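Local coordinates for uncharacterized protein (Bacteroides caccae, PDB 4R4K) that is of unknown function but adopts a cystatin-like fold and belongs to a family of the NTF2 clan, at residues Arg29-Leu34 with Tyr117-Tyr122. Residues are numbered along the deposited sequence; the frame is centred on the assembly and turned at random. Where two conformers were deposited one is given.
Sequences RIKFPL and YVVDCY. With ACT (acetate ion), chain E.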
loop_
_atom_site.group_PDB
_atom_site.type_symbol
_atom_site.label_atom_id
_atom_site.label_comp_id
_atom_site.label_asym_id
_atom_site.label_seq_id
_atom_site.Cartn_x
_atom_site.Cartn_y
_atom_site.Cartn_z
ATOM N N ARG A 29 -10.916 -6.219 -2.172
ATOM C CA ARG A 29 -10.089 -6.879 -1.161
ATOM C C ARG A 29 -9.303 -5.937 -0.269
ATOM O O ARG A 29 -8.260 -6.293 0.271
ATOM C CB ARG A 29 -9.175 -7.891 -1.823
ATOM C CG ARG A 29 -9.897 -9.038 -2.473
ATOM C CD ARG A 29 -10.856 -9.762 -1.527
ATOM N NE ARG A 29 -11.289 -11.012 -2.126
ATOM C CZ ARG A 29 -10.586 -12.141 -2.130
ATOM N NH1 ARG A 29 -9.410 -12.246 -1.515
ATOM N NH2 ARG A 29 -11.070 -13.188 -2.765
ATOM N N ILE A 30 -9.834 -4.741 -0.086
ATOM C CA ILE A 30 -9.270 -3.798 0.847
ATOM C C ILE A 30 -10.363 -3.416 1.832
ATOM O O ILE A 30 -11.474 -3.082 1.414
ATOM C CB ILE A 30 -8.741 -2.544 0.143
ATOM C CG1 ILE A 30 -7.702 -2.945 -0.922
ATOM C CG2 ILE A 30 -8.133 -1.623 1.192
ATOM C CD1 ILE A 30 -7.363 -1.859 -1.920
ATOM N N LYS A 31 -10.060 -3.526 3.124
ATOM C CA LYS A 31 -11.031 -3.183 4.166
ATOM C C LYS A 31 -10.888 -1.715 4.584
ATOM O O LYS A 31 -10.073 -1.378 5.425
ATOM C CB LYS A 31 -10.897 -4.125 5.363
ATOM C CG LYS A 31 -11.402 -5.542 5.059
ATOM C CD LYS A 31 -11.313 -6.470 6.262
ATOM C CE LYS A 31 -12.229 -7.697 6.153
ATOM N NZ LYS A 31 -13.482 -7.470 5.371
ATOM N N PHE A 32 -11.685 -0.855 3.960
ATOM C CA PHE A 32 -11.706 0.567 4.235
ATOM C C PHE A 32 -12.704 0.874 5.347
ATOM O O PHE A 32 -13.745 0.225 5.425
ATOM C CB PHE A 32 -12.126 1.349 2.981
ATOM C CG PHE A 32 -11.161 1.232 1.826
ATOM C CD1 PHE A 32 -9.927 1.873 1.864
ATOM C CD2 PHE A 32 -11.499 0.511 0.660
ATOM C CE1 PHE A 32 -9.050 1.782 0.802
ATOM C CE2 PHE A 32 -10.613 0.424 -0.419
ATOM C CZ PHE A 32 -9.391 1.057 -0.350
ATOM N N PRO A 33 -12.419 1.901 6.171
ATOM C CA PRO A 33 -11.208 2.718 6.155
ATOM C C PRO A 33 -10.086 1.933 6.768
ATOM O O PRO A 33 -10.318 1.063 7.610
ATOM C CB PRO A 33 -11.566 3.927 7.033
ATOM C CG PRO A 33 -12.667 3.444 7.907
ATOM C CD PRO A 33 -13.427 2.419 7.121
ATOM N N LEU A 34 -8.866 2.166 6.304
ATOM C CA LEU A 34 -7.753 1.369 6.782
ATOM C C LEU A 34 -7.488 1.646 8.256
ATOM O O LEU A 34 -7.921 2.671 8.803
ATOM C CB LEU A 34 -6.511 1.618 5.932
ATOM C CG LEU A 34 -6.681 1.235 4.458
ATOM C CD1 LEU A 34 -5.456 1.668 3.679
ATOM C CD2 LEU A 34 -6.938 -0.252 4.294
ATOM N N TYR A 117 -7.272 -9.959 2.563
ATOM C CA TYR A 117 -7.557 -8.546 2.444
ATOM C C TYR A 117 -6.366 -7.716 2.887
ATOM O O TYR A 117 -5.590 -8.122 3.765
ATOM C CB TYR A 117 -8.711 -8.142 3.348
ATOM C CG TYR A 117 -9.999 -8.767 3.012
ATOM C CD1 TYR A 117 -10.310 -10.002 3.526
ATOM C CD2 TYR A 117 -10.936 -8.132 2.200
ATOM C CE1 TYR A 117 -11.503 -10.585 3.215
ATOM C CE2 TYR A 117 -12.135 -8.721 1.873
ATOM C CZ TYR A 117 -12.407 -9.951 2.410
ATOM O OH TYR A 117 -13.572 -10.569 2.095
ATOM N N VAL A 118 -6.278 -6.534 2.297
ATOM C CA VAL A 118 -5.429 -5.485 2.847
ATOM C C VAL A 118 -6.205 -4.821 3.973
ATOM O O VAL A 118 -7.349 -4.423 3.772
ATOM C CB VAL A 118 -5.053 -4.452 1.785
ATOM C CG1 VAL A 118 -4.381 -3.242 2.439
ATOM C CG2 VAL A 118 -4.133 -5.100 0.772
ATOM N N VAL A 119 -5.597 -4.766 5.154
ATOM C CA VAL A 119 -6.215 -4.115 6.309
ATOM C C VAL A 119 -5.536 -2.829 6.749
ATOM O O VAL A 119 -6.127 -2.046 7.498
ATOM C CB VAL A 119 -6.336 -5.066 7.511
ATOM C CG1 VAL A 119 -7.219 -6.261 7.155
ATOM C CG2 VAL A 119 -4.974 -5.509 8.018
ATOM N N ASP A 120 -4.303 -2.586 6.295
ATOM C CA ASP A 120 -3.643 -1.339 6.604
ATOM C C ASP A 120 -2.582 -1.054 5.570
ATOM O O ASP A 120 -2.075 -1.974 4.900
ATOM C CB ASP A 120 -3.037 -1.357 8.004
ATOM C CG ASP A 120 -2.926 0.043 8.619
ATOM O OD1 ASP A 120 -3.365 1.053 8.011
ATOM O OD2 ASP A 120 -2.374 0.130 9.738
ATOM N N CYS A 121 -2.265 0.216 5.436
ATOM C CA CYS A 121 -1.246 0.630 4.503
ATOM C C CYS A 121 -0.687 1.986 4.924
ATOM O O CYS A 121 -1.429 2.867 5.367
ATOM C CB CYS A 121 -1.816 0.713 3.100
ATOM S SG CYS A 121 -0.684 1.357 1.838
ATOM N N TYR A 122 0.630 2.089 4.849
ATOM C CA TYR A 122 1.330 3.355 4.878
ATOM C C TYR A 122 1.870 3.538 3.477
ATOM O O TYR A 122 2.502 2.631 2.926
ATOM C CB TYR A 122 2.496 3.359 5.881
ATOM C CG TYR A 122 3.339 4.594 5.685
ATOM C CD1 TYR A 122 2.908 5.839 6.177
ATOM C CD2 TYR A 122 4.517 4.546 4.949
ATOM C CE1 TYR A 122 3.649 6.992 5.963
ATOM C CE2 TYR A 122 5.276 5.690 4.726
ATOM C CZ TYR A 122 4.830 6.914 5.227
ATOM O OH TYR A 122 5.553 8.053 5.029
HETATM C C ACT E . -14.542 -12.819 -5.096
HETATM O O ACT E . -13.557 -13.309 -4.524
HETATM O OXT ACT E . -15.697 -13.078 -4.704
HETATM C CH3 ACT E . -14.338 -11.912 -6.273
HETATM O O HOH W 1 -8.839 -2.293 7.818
#
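Lys31 lays the end of its side chain over one face of the Tyr117 ring, in one of its two conformers, with CE 4.0 Å from the ring centroid and NZ likewise over the face in a cation-pi contact. The ring belongs to strand 116-123, an edge strand of the five-stranded antiparallel sheet in this cystatin-like fold, and the loop after helix 23-28 runs alongside it. Arg29 CD meets the opposite face off-centre, 3.8 Å from Tyr117 CE2, while its guanidinium continues to a salt bridge with Glu10 and to an acetate. With CG anti to its carbonyl carbon (chi1 -64°), Tyr117 turns its ring back between these side chains; a serine here would probably leave the Lys31 ammonium without its aromatic face and Arg29 CD without the ring it packs on. A single parallel bridge joins the backbones: Val118 N donates to Arg29 O (2.8 Å), and Lys31 N to Val118 O (2.9 Å, 176° at the hydrogen). Beyond it the backbones part, and a water donates to both Lys31 O and Val119 O. Glu107 on strand 104-110 pairs with both Val119 and Asp120, a classic beta bulge; past it, Leu34 CD1 packs 3.8 Å from Cys121 CB.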